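Uncharacterized protein Atu2773 (Agrobacterium tumefaciens, PDB 2QV5) is of unknown function but belongs to the divergent polysaccharide deacetylase family, and so may act on, or descend from enzymes acting on, acetylated sugar polymers. Local coordinates at residues A[34-43]-A[57-68]; A[81-91]-A[126-137]. All coordinates share one frame; numbering follows the deposited sequence.

From the N terminus, strand 30-39 enters the parallel sheet first; the chain then passes through helix 43-52 and returns as strand 58-62, where interaction 1 closes that excursion. Helix 68-78 leads on to strand 82-88, which opens interaction 2; this closes only after a longer excursion containing helix 109-120, when strand 128-131 pairs with 82-88. The two contacts are therefore in series, neither nested nor crossed. Each supplies one pair of a run of four neighbouring strands, and the 58-62/82-88 pairing between them completes it. Q85 of interaction 2 also joins them directly, with OE1 2.7 Å from G38 N and its backbone N 2.8 Å from F61 O.

Interaction 1: A[34-43]-A[57-68]; sequences IVVGGLGLSQ and VTLGFAASGNSL
L39 lays its CB almost squarely over the centre of the F61 ring, a CH-pi contact with the carbon 4.0 Å from the centroid. Its CD2 branch runs on to F61 CZ (3.8 Å) and touches L59 CD1, while CD1 reaches L59 CB. From helix 68-78, W71 and A75 add to this cluster by packing on F61. Further back along the strands V36 CG2 meets V57 CG1 at 3.8 Å, the latter branch being set anti to its own nitrogen (chi1 176°). V35 and T58 pack on the other face of the sheet, and toward the far end L41 CG rests on A62 CB, 3.6 Å away. The backbones between these side chains form the parallel pair of a beta-alpha-beta unit, strand 30-39, helix 43-52 and strand 58-62, as expected in the beta/alpha barrels of polysaccharide deacetylases. V36 pairs with L59 but L39 with F61, so a beta bulge shifts the register by one; G60 O still accepts from L39 N, and L39 O from A62 N. Beyond the strands, G40 and G65, both without side chains, bring their CA atoms to 4.1 Å, and N66 N bonds G40 O at 2.8 Å. A bend at chi2 (-48°) turns the Q43 amide back to this loop, where NE2 donates to N66 O at 3.2 Å from well above the carbonyl plane, 66° out of it. OE1 of Q43 is bonded by W71 NE1, and water 2 links Q43 NE2 and N66 ND2 to L41 O.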
loop_
_atom_site.group_PDB
_atom_site.type_symbol
_atom_site.label_atom_id
_atom_site.label_comp_id
_atom_site.label_asym_id
_atom_site.label_seq_id
_atom_site.Cartn_x
_atom_site.Cartn_y
_atom_site.Cartn_z
ATOM N N ILE A 34 2.637 -1.398 -8.801
ATOM C CA ILE A 34 2.956 -0.004 -8.455
ATOM C C ILE A 34 1.820 0.489 -7.585
ATOM O O ILE A 34 0.656 0.360 -7.970
ATOM C CB ILE A 34 3.097 0.928 -9.698
ATOM C CG1 ILE A 34 4.335 0.574 -10.529
ATOM C CG2 ILE A 34 3.174 2.413 -9.257
ATOM C CD1 ILE A 34 4.224 0.971 -11.997
ATOM N N VAL A 35 2.161 1.005 -6.406
ATOM C CA VAL A 35 1.199 1.625 -5.526
ATOM C C VAL A 35 1.342 3.147 -5.571
ATOM O O VAL A 35 2.429 3.700 -5.348
ATOM C CB VAL A 35 1.356 1.124 -4.067
ATOM C CG1 VAL A 35 0.240 1.661 -3.170
ATOM C CG2 VAL A 35 1.394 -0.382 -4.030
ATOM N N VAL A 36 0.241 3.823 -5.875
ATOM C CA VAL A 36 0.196 5.267 -5.735
ATOM C C VAL A 36 -0.666 5.548 -4.510
ATOM O O VAL A 36 -1.867 5.260 -4.496
ATOM C CB VAL A 36 -0.335 5.986 -7.002
ATOM C CG1 VAL A 36 -0.414 7.503 -6.757
ATOM C CG2 VAL A 36 0.566 5.704 -8.194
ATOM N N GLY A 37 -0.039 6.095 -3.474
ATOM C CA GLY A 37 -0.723 6.305 -2.212
ATOM C C GLY A 37 -1.130 7.746 -1.971
ATOM O O GLY A 37 -0.920 8.620 -2.820
ATOM N N GLY A 38 -1.729 7.990 -0.813
ATOM C CA GLY A 38 -2.149 9.339 -0.448
ATOM C C GLY A 38 -3.547 9.728 -0.904
ATOM O O GLY A 38 -3.937 10.881 -0.740
ATOM N N LEU A 39 -4.313 8.783 -1.457
ATOM C CA LEU A 39 -5.691 9.089 -1.889
ATOM C C LEU A 39 -6.575 9.534 -0.741
ATOM O O LEU A 39 -6.503 8.975 0.360
ATOM C CB LEU A 39 -6.336 7.923 -2.657
ATOM C CG LEU A 39 -6.044 7.998 -4.155
ATOM C CD1 LEU A 39 -4.713 7.384 -4.513
ATOM C CD2 LEU A 39 -7.147 7.332 -4.920
ATOM N N GLY A 40 -7.361 10.582 -0.993
ATOM C CA GLY A 40 -8.201 11.204 0.026
ATOM C C GLY A 40 -7.596 12.455 0.659
ATOM O O GLY A 40 -8.317 13.252 1.245
ATOM N N LEU A 41 -6.283 12.639 0.538
ATOM C CA LEU A 41 -5.624 13.824 1.112
ATOM C C LEU A 41 -5.871 15.116 0.328
ATOM O O LEU A 41 -6.164 16.160 0.922
ATOM C CB LEU A 41 -4.117 13.595 1.307
ATOM C CG LEU A 41 -3.706 12.464 2.252
ATOM C CD1 LEU A 41 -2.208 12.140 2.130
ATOM C CD2 LEU A 41 -4.108 12.736 3.713
ATOM N N SER A 42 -5.708 15.056 -0.994
ATOM C CA SER A 42 -6.098 16.162 -1.870
ATOM C C SER A 42 -7.246 15.730 -2.740
ATOM O O SER A 42 -7.159 14.707 -3.422
ATOM C CB SER A 42 -4.941 16.611 -2.761
ATOM O OG SER A 42 -5.421 17.360 -3.865
ATOM N N GLN A 43 -8.319 16.510 -2.741
ATOM C CA GLN A 43 -9.466 16.182 -3.576
ATOM C C GLN A 43 -9.173 16.277 -5.074
ATOM O O GLN A 43 -9.590 15.410 -5.841
ATOM C CB GLN A 43 -10.699 17.008 -3.170
ATOM C CG GLN A 43 -11.139 16.762 -1.717
ATOM C CD GLN A 43 -11.230 15.275 -1.355
ATOM O OE1 GLN A 43 -12.007 14.531 -1.954
ATOM N NE2 GLN A 43 -10.435 14.847 -0.369
ATOM N N VAL A 57 -2.777 -0.183 -11.693
ATOM C CA VAL A 57 -2.064 0.516 -10.632
ATOM C C VAL A 57 -2.861 0.394 -9.338
ATOM O O VAL A 57 -4.051 0.742 -9.275
ATOM C CB VAL A 57 -1.804 1.990 -11.016
ATOM C CG1 VAL A 57 -1.132 2.772 -9.870
ATOM C CG2 VAL A 57 -0.940 2.059 -12.271
ATOM N N THR A 58 -2.198 -0.109 -8.305
ATOM C CA THR A 58 -2.800 -0.271 -6.984
ATOM C C THR A 58 -2.870 1.105 -6.320
ATOM O O THR A 58 -1.937 1.894 -6.439
ATOM C CB THR A 58 -1.965 -1.257 -6.143
ATOM O OG1 THR A 58 -1.949 -2.525 -6.811
ATOM C CG2 THR A 58 -2.522 -1.430 -4.721
ATOM N N LEU A 59 -3.978 1.399 -5.644
ATOM C CA LEU A 59 -4.127 2.710 -4.994
ATOM C C LEU A 59 -4.126 2.619 -3.470
ATOM O O LEU A 59 -4.832 1.800 -2.884
ATOM C CB LEU A 59 -5.378 3.438 -5.518
ATOM C CG LEU A 59 -5.473 3.605 -7.050
ATOM C CD1 LEU A 59 -6.806 4.228 -7.433
ATOM C CD2 LEU A 59 -4.340 4.425 -7.624
ATOM N N GLY A 60 -3.319 3.457 -2.825
ATOM C CA GLY A 60 -3.284 3.520 -1.367
ATOM C C GLY A 60 -4.157 4.658 -0.873
ATOM O O GLY A 60 -4.022 5.799 -1.342
ATOM N N PHE A 61 -5.069 4.343 0.045
ATOM C CA PHE A 61 -6.013 5.335 0.566
ATOM C C PHE A 61 -5.544 5.794 1.937
ATOM O O PHE A 61 -5.240 4.974 2.792
ATOM C CB PHE A 61 -7.428 4.740 0.654
ATOM C CG PHE A 61 -8.167 4.794 -0.639
ATOM C CD1 PHE A 61 -7.676 4.141 -1.767
ATOM C CD2 PHE A 61 -9.333 5.524 -0.748
ATOM C CE1 PHE A 61 -8.329 4.206 -2.981
ATOM C CE2 PHE A 61 -9.998 5.586 -1.955
ATOM C CZ PHE A 61 -9.497 4.917 -3.079
ATOM N N ALA A 62 -5.472 7.108 2.131
ATOM C CA ALA A 62 -5.011 7.656 3.398
ATOM C C ALA A 62 -6.140 7.570 4.402
ATOM O O ALA A 62 -7.251 8.023 4.130
ATOM C CB ALA A 62 -4.585 9.078 3.220
ATOM N N ALA A 63 -5.863 6.991 5.566
ATOM C CA ALA A 63 -6.917 6.786 6.571
ATOM C C ALA A 63 -7.473 8.124 7.077
ATOM O O ALA A 63 -8.664 8.244 7.319
ATOM C CB ALA A 63 -6.408 5.937 7.716
ATOM N N SER A 64 -6.603 9.129 7.184
ATOM C CA SER A 64 -6.996 10.491 7.576
ATOM C C SER A 64 -7.573 11.343 6.432
ATOM O O SER A 64 -7.805 12.543 6.612
ATOM C CB SER A 64 -5.795 11.219 8.183
ATOM O OG SER A 64 -4.732 11.299 7.242
ATOM N N GLY A 65 -7.798 10.735 5.267
ATOM C CA GLY A 65 -8.290 11.456 4.090
ATOM C C GLY A 65 -9.769 11.815 4.150
ATOM O O GLY A 65 -10.470 11.438 5.091
ATOM N N ASN A 66 -10.241 12.548 3.144
ATOM C CA ASN A 66 -11.650 12.963 3.060
ATOM C C ASN A 66 -12.272 12.420 1.774
ATOM O O ASN A 66 -11.538 12.107 0.834
ATOM C CB ASN A 66 -11.754 14.498 3.092
ATOM C CG ASN A 66 -11.146 15.101 4.351
ATOM O OD1 ASN A 66 -11.586 14.811 5.458
ATOM N ND2 ASN A 66 -10.129 15.947 4.182
ATOM N N SER A 67 -13.609 12.307 1.755
ATOM C CA SER A 67 -14.367 11.715 0.641
ATOM C C SER A 67 -13.854 10.320 0.280
ATOM O O SER A 67 -13.829 9.941 -0.901
ATOM C CB SER A 67 -14.361 12.637 -0.587
ATOM O OG SER A 67 -15.037 13.845 -0.291
ATOM N N LEU A 68 -13.454 9.567 1.307
ATOM C CA LEU A 68 -12.875 8.237 1.116
ATOM C C LEU A 68 -13.851 7.297 0.420
ATOM O O LEU A 68 -13.456 6.574 -0.484
ATOM C CB LEU A 68 -12.386 7.643 2.437
ATOM C CG LEU A 68 -11.143 8.325 3.032
ATOM C CD1 LEU A 68 -10.786 7.715 4.364
ATOM C CD2 LEU A 68 -9.937 8.303 2.078
HETATM O O HOH W 1 -0.312 -2.518 -9.192
HETATM O O HOH W 2 -8.954 16.144 1.826
HETATM O O HOH W 3 -14.083 15.522 -2.940
#

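Interaction 2: A[81-91]-A[126-137]; sequences EILLQIPLEPF and YTGVMNYLGGRF
Y126 turns one ring face to L84, whose CB sits 4.0 Å from the ring centroid in a CH-pi contact and whose CD2 reaches on toward CZ and OH. Held between its backbone N and carbonyl carbon (chi1 54°), the tyrosine CG places the ring over L84 of strand 82-88, and OH bonds M120 O. L88 CD2 lies over one face of F137, offset toward the rim, as an apolar contact. The F91 ring lies against backbone: G135 C and R136 N cover one face, while the R136 guanidinium comes edge to edge with it, NE 3.6 Å from F91 CD1, rather than stacking on it. On the opposite face of the sheet from L84, the bridged residues Q85 and M130 run alongside one another, pointing the same way, with their CG atoms 3.4 Å apart. The parallel strands 82-88 and 128-131, joined in a beta-alpha-beta unit through helix 109-120, bond alternately: L84 N to G128 O, M130 N to L84 O, I86 N to M130 O and Y132 N to I86 O. Past them E89 O accepts F137 N at 3.1 Å, with a weak second bond from R136 N, so the following turn is tied to E89. The E89 carboxylate bonds A105 N through OE1; its OE2 is 4.5 Å from R136 NH1 and out of the guanidinium plane, so any attraction is probably only long-range, and it is no salt bridge. At the opposite end T127 OG1 donates to E81 OE2 at 2.9 Å, from above the carboxylate plane. Since S245 N bonds that same oxygen and R22 N bonds OE1, this buried carboxylate is probably stabilised in its ionised form by neutral donors.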
loop_
_atom_site.group_PDB
_atom_site.type_symbol
_atom_site.label_atom_id
_atom_site.label_comp_id
_atom_site.label_asym_id
_atom_site.label_seq_id
_atom_site.Cartn_x
_atom_site.Cartn_y
_atom_site.Cartn_z
ATOM N N GLU A 81 -7.121 -2.434 -7.637
ATOM C CA GLU A 81 -6.898 -2.973 -6.289
ATOM C C GLU A 81 -6.576 -1.812 -5.353
ATOM O O GLU A 81 -5.905 -0.854 -5.734
ATOM C CB GLU A 81 -5.742 -3.969 -6.271
ATOM C CG GLU A 81 -5.790 -4.930 -5.096
ATOM C CD GLU A 81 -4.699 -5.975 -5.150
ATOM O OE1 GLU A 81 -4.738 -6.818 -6.081
ATOM O OE2 GLU A 81 -3.821 -5.959 -4.248
ATOM N N ILE A 82 -7.062 -1.890 -4.119
ATOM C CA ILE A 82 -6.935 -0.805 -3.139
ATOM C C ILE A 82 -6.188 -1.287 -1.888
ATOM O O ILE A 82 -6.427 -2.409 -1.449
ATOM C CB ILE A 82 -8.359 -0.263 -2.766
ATOM C CG1 ILE A 82 -8.792 0.864 -3.707
ATOM C CG2 ILE A 82 -8.426 0.306 -1.352
ATOM C CD1 ILE A 82 -9.222 0.450 -5.067
ATOM N N LEU A 83 -5.330 -0.439 -1.315
ATOM C CA LEU A 83 -4.712 -0.673 0.007
ATOM C C LEU A 83 -5.097 0.452 0.966
ATOM O O LEU A 83 -5.293 1.596 0.539
ATOM C CB LEU A 83 -3.191 -0.741 -0.102
ATOM C CG LEU A 83 -2.581 -1.899 -0.898
ATOM C CD1 LEU A 83 -1.087 -1.802 -0.943
ATOM C CD2 LEU A 83 -2.981 -3.242 -0.314
ATOM N N LEU A 84 -5.208 0.128 2.255
ATOM C CA LEU A 84 -5.425 1.138 3.288
ATOM C C LEU A 84 -4.098 1.580 3.914
ATOM O O LEU A 84 -3.364 0.753 4.422
ATOM C CB LEU A 84 -6.322 0.569 4.388
ATOM C CG LEU A 84 -6.701 1.506 5.540
ATOM C CD1 LEU A 84 -7.399 2.785 5.038
ATOM C CD2 LEU A 84 -7.571 0.742 6.495
ATOM N N GLN A 85 -3.804 2.877 3.890
ATOM C CA GLN A 85 -2.585 3.384 4.546
ATOM C C GLN A 85 -2.830 3.722 6.010
ATOM O O GLN A 85 -3.666 4.571 6.325
ATOM C CB GLN A 85 -2.037 4.618 3.849
ATOM C CG GLN A 85 -1.369 4.357 2.542
ATOM C CD GLN A 85 -1.052 5.635 1.782
ATOM O OE1 GLN A 85 -1.952 6.332 1.320
ATOM N NE2 GLN A 85 0.233 5.937 1.640
ATOM N N ILE A 86 -2.073 3.083 6.892
ATOM C CA ILE A 86 -2.218 3.257 8.329
ATOM C C ILE A 86 -1.129 4.178 8.875
ATOM O O ILE A 86 0.055 3.881 8.725
ATOM C CB ILE A 86 -2.155 1.886 9.046
ATOM C CG1 ILE A 86 -3.246 0.957 8.511
ATOM C CG2 ILE A 86 -2.284 2.049 10.561
ATOM C CD1 ILE A 86 -4.642 1.460 8.793
ATOM N N PRO A 87 -1.524 5.298 9.512
ATOM C CA PRO A 87 -0.535 6.212 10.105
ATOM C C PRO A 87 0.219 5.577 11.286
ATOM O O PRO A 87 -0.404 5.116 12.238
ATOM C CB PRO A 87 -1.387 7.406 10.567
ATOM C CG PRO A 87 -2.757 6.881 10.720
ATOM C CD PRO A 87 -2.906 5.771 9.711
ATOM N N LEU A 88 1.549 5.541 11.196
ATOM C CA LEU A 88 2.405 4.957 12.237
ATOM C C LEU A 88 3.453 5.964 12.709
ATOM O O LEU A 88 3.833 6.853 11.951
ATOM C CB LEU A 88 3.098 3.691 11.732
ATOM C CG LEU A 88 2.311 2.496 11.180
ATOM C CD1 LEU A 88 3.317 1.426 10.789
ATOM C CD2 LEU A 88 1.335 1.933 12.193
ATOM N N GLU A 89 3.921 5.819 13.951
ATOM C CA GLU A 89 4.774 6.843 14.585
ATOM C C GLU A 89 6.113 7.029 13.877
ATOM O O GLU A 89 6.901 6.088 13.793
ATOM C CB GLU A 89 5.017 6.534 16.061
ATOM C CG GLU A 89 5.606 7.706 16.849
ATOM C CD GLU A 89 6.136 7.299 18.211
ATOM O OE1 GLU A 89 5.633 6.307 18.779
ATOM O OE2 GLU A 89 7.058 7.974 18.719
ATOM N N PRO A 90 6.363 8.247 13.362
ATOM C CA PRO A 90 7.647 8.558 12.738
ATOM C C PRO A 90 8.693 8.942 13.793
ATOM O O PRO A 90 8.363 9.040 14.983
ATOM C CB PRO A 90 7.312 9.748 11.846
ATOM C CG PRO A 90 6.190 10.449 12.562
ATOM C CD PRO A 90 5.445 9.403 13.354
ATOM N N PHE A 91 9.936 9.157 13.363
ATOM C CA PHE A 91 11.006 9.590 14.272
ATOM C C PHE A 91 10.839 11.015 14.815
ATOM O O PHE A 91 11.313 11.324 15.912
ATOM C CB PHE A 91 12.378 9.441 13.609
ATOM C CG PHE A 91 12.922 8.044 13.658
ATOM C CD1 PHE A 91 13.242 7.451 14.880
ATOM C CD2 PHE A 91 13.119 7.320 12.484
ATOM C CE1 PHE A 91 13.743 6.158 14.935
ATOM C CE2 PHE A 91 13.626 6.025 12.528
ATOM C CZ PHE A 91 13.935 5.442 13.759
ATOM N N TYR A 126 -10.521 -3.512 0.423
ATOM C CA TYR A 126 -9.071 -3.407 0.277
ATOM C C TYR A 126 -8.415 -4.756 0.579
ATOM O O TYR A 126 -8.967 -5.548 1.329
ATOM C CB TYR A 126 -8.485 -2.271 1.130
ATOM C CG TYR A 126 -8.837 -2.295 2.603
ATOM C CD1 TYR A 126 -7.985 -2.895 3.537
ATOM C CD2 TYR A 126 -10.001 -1.694 3.066
ATOM C CE1 TYR A 126 -8.308 -2.905 4.891
ATOM C CE2 TYR A 126 -10.334 -1.701 4.405
ATOM C CZ TYR A 126 -9.477 -2.306 5.312
ATOM O OH TYR A 126 -9.807 -2.295 6.641
ATOM N N THR A 127 -7.267 -5.022 -0.052
ATOM C CA THR A 127 -6.617 -6.330 0.048
ATOM C C THR A 127 -5.631 -6.342 1.175
ATOM O O THR A 127 -5.216 -7.399 1.629
ATOM C CB THR A 127 -5.835 -6.720 -1.232
ATOM O OG1 THR A 127 -4.994 -5.627 -1.646
ATOM C CG2 THR A 127 -6.784 -7.100 -2.343
ATOM N N GLY A 128 -5.206 -5.162 1.600
ATOM C CA GLY A 128 -4.215 -5.124 2.639
ATOM C C GLY A 128 -3.955 -3.736 3.135
ATOM O O GLY A 128 -4.613 -2.779 2.711
ATOM N N VAL A 129 -2.966 -3.633 4.015
ATOM C CA VAL A 129 -2.603 -2.362 4.610
ATOM C C VAL A 129 -1.159 -2.025 4.264
ATOM O O VAL A 129 -0.339 -2.916 3.989
ATOM C CB VAL A 129 -2.804 -2.332 6.162
ATOM C CG1 VAL A 129 -4.228 -2.709 6.560
ATOM C CG2 VAL A 129 -1.808 -3.240 6.854
ATOM N N MET A 130 -0.849 -0.737 4.266
ATOM C CA MET A 130 0.536 -0.310 4.136
ATOM C C MET A 130 0.819 0.767 5.175
ATOM O O MET A 130 -0.097 1.422 5.650
ATOM C CB MET A 130 0.872 0.147 2.696
ATOM C CG MET A 130 0.011 1.268 2.125
ATOM S SD MET A 130 0.427 1.873 0.441
ATOM C CE MET A 130 2.200 1.743 0.424
ATOM N N ASN A 131 2.083 0.916 5.556
ATOM C CA ASN A 131 2.455 1.935 6.534
ATOM C C ASN A 131 2.445 3.303 5.883
ATOM O O ASN A 131 2.803 3.441 4.714
ATOM C CB ASN A 131 3.844 1.657 7.122
ATOM C CG ASN A 131 4.926 1.627 6.071
ATOM O OD1 ASN A 131 4.920 0.775 5.183
ATOM N ND2 ASN A 131 5.861 2.568 6.158
ATOM N N TYR A 132 1.979 4.298 6.627
ATOM C CA TYR A 132 2.306 5.672 6.324
ATOM C C TYR A 132 3.292 6.084 7.403
ATOM O O TYR A 132 2.958 6.052 8.603
ATOM C CB TYR A 132 1.080 6.585 6.316
ATOM C CG TYR A 132 1.464 8.038 6.094
ATOM C CD1 TYR A 132 2.192 8.419 4.960
ATOM C CD2 TYR A 132 1.132 9.020 7.027
ATOM C CE1 TYR A 132 2.572 9.746 4.759
ATOM C CE2 TYR A 132 1.501 10.357 6.829
ATOM C CZ TYR A 132 2.221 10.711 5.695
ATOM O OH TYR A 132 2.592 12.025 5.499
ATOM N N LEU A 133 4.505 6.426 6.965
ATOM C CA LEU A 133 5.648 6.742 7.840
ATOM C C LEU A 133 6.055 5.533 8.682
ATOM O O LEU A 133 6.283 4.456 8.136
ATOM C CB LEU A 133 5.414 8.020 8.664
ATOM C CG LEU A 133 5.024 9.290 7.893
ATOM C CD1 LEU A 133 4.768 10.420 8.847
ATOM C CD2 LEU A 133 6.096 9.682 6.889
ATOM N N GLY A 134 6.169 5.712 9.996
ATOM C CA GLY A 134 6.408 4.595 10.896
ATOM C C GLY A 134 7.849 4.281 11.211
ATOM O O GLY A 134 8.141 3.180 11.666
ATOM N N GLY A 135 8.742 5.247 10.977
ATOM C CA GLY A 135 10.169 5.090 11.267
ATOM C C GLY A 135 10.479 4.578 12.663
ATOM O O GLY A 135 11.285 3.657 12.830
ATOM N N ARG A 136 9.831 5.171 13.661
ATOM C CA ARG A 136 9.956 4.732 15.052
ATOM C C ARG A 136 9.197 3.427 15.300
ATOM O O ARG A 136 9.758 2.489 15.869
ATOM C CB ARG A 136 9.477 5.843 16.004
ATOM C CG ARG A 136 9.400 5.487 17.502
ATOM C CD ARG A 136 10.773 5.344 18.167
ATOM N NE ARG A 136 11.624 6.523 17.988
ATOM C CZ ARG A 136 11.837 7.461 18.910
ATOM N NH1 ARG A 136 11.264 7.381 20.106
ATOM N NH2 ARG A 136 12.631 8.486 18.630
ATOM N N PHE A 137 7.942 3.368 14.849
ATOM C CA PHE A 137 7.042 2.242 15.124
ATOM C C PHE A 137 7.524 0.887 14.583
ATOM O O PHE A 137 7.447 -0.130 15.284
ATOM C CB PHE A 137 5.633 2.540 14.598
ATOM C CG PHE A 137 4.563 1.660 15.186
ATOM C CD1 PHE A 137 3.922 2.025 16.361
ATOM C CD2 PHE A 137 4.192 0.472 14.562
ATOM C CE1 PHE A 137 2.938 1.217 16.913
ATOM C CE2 PHE A 137 3.205 -0.339 15.106
ATOM C CZ PHE A 137 2.573 0.035 16.276
HETATM O O HOH W 4 3.371 4.751 2.310
#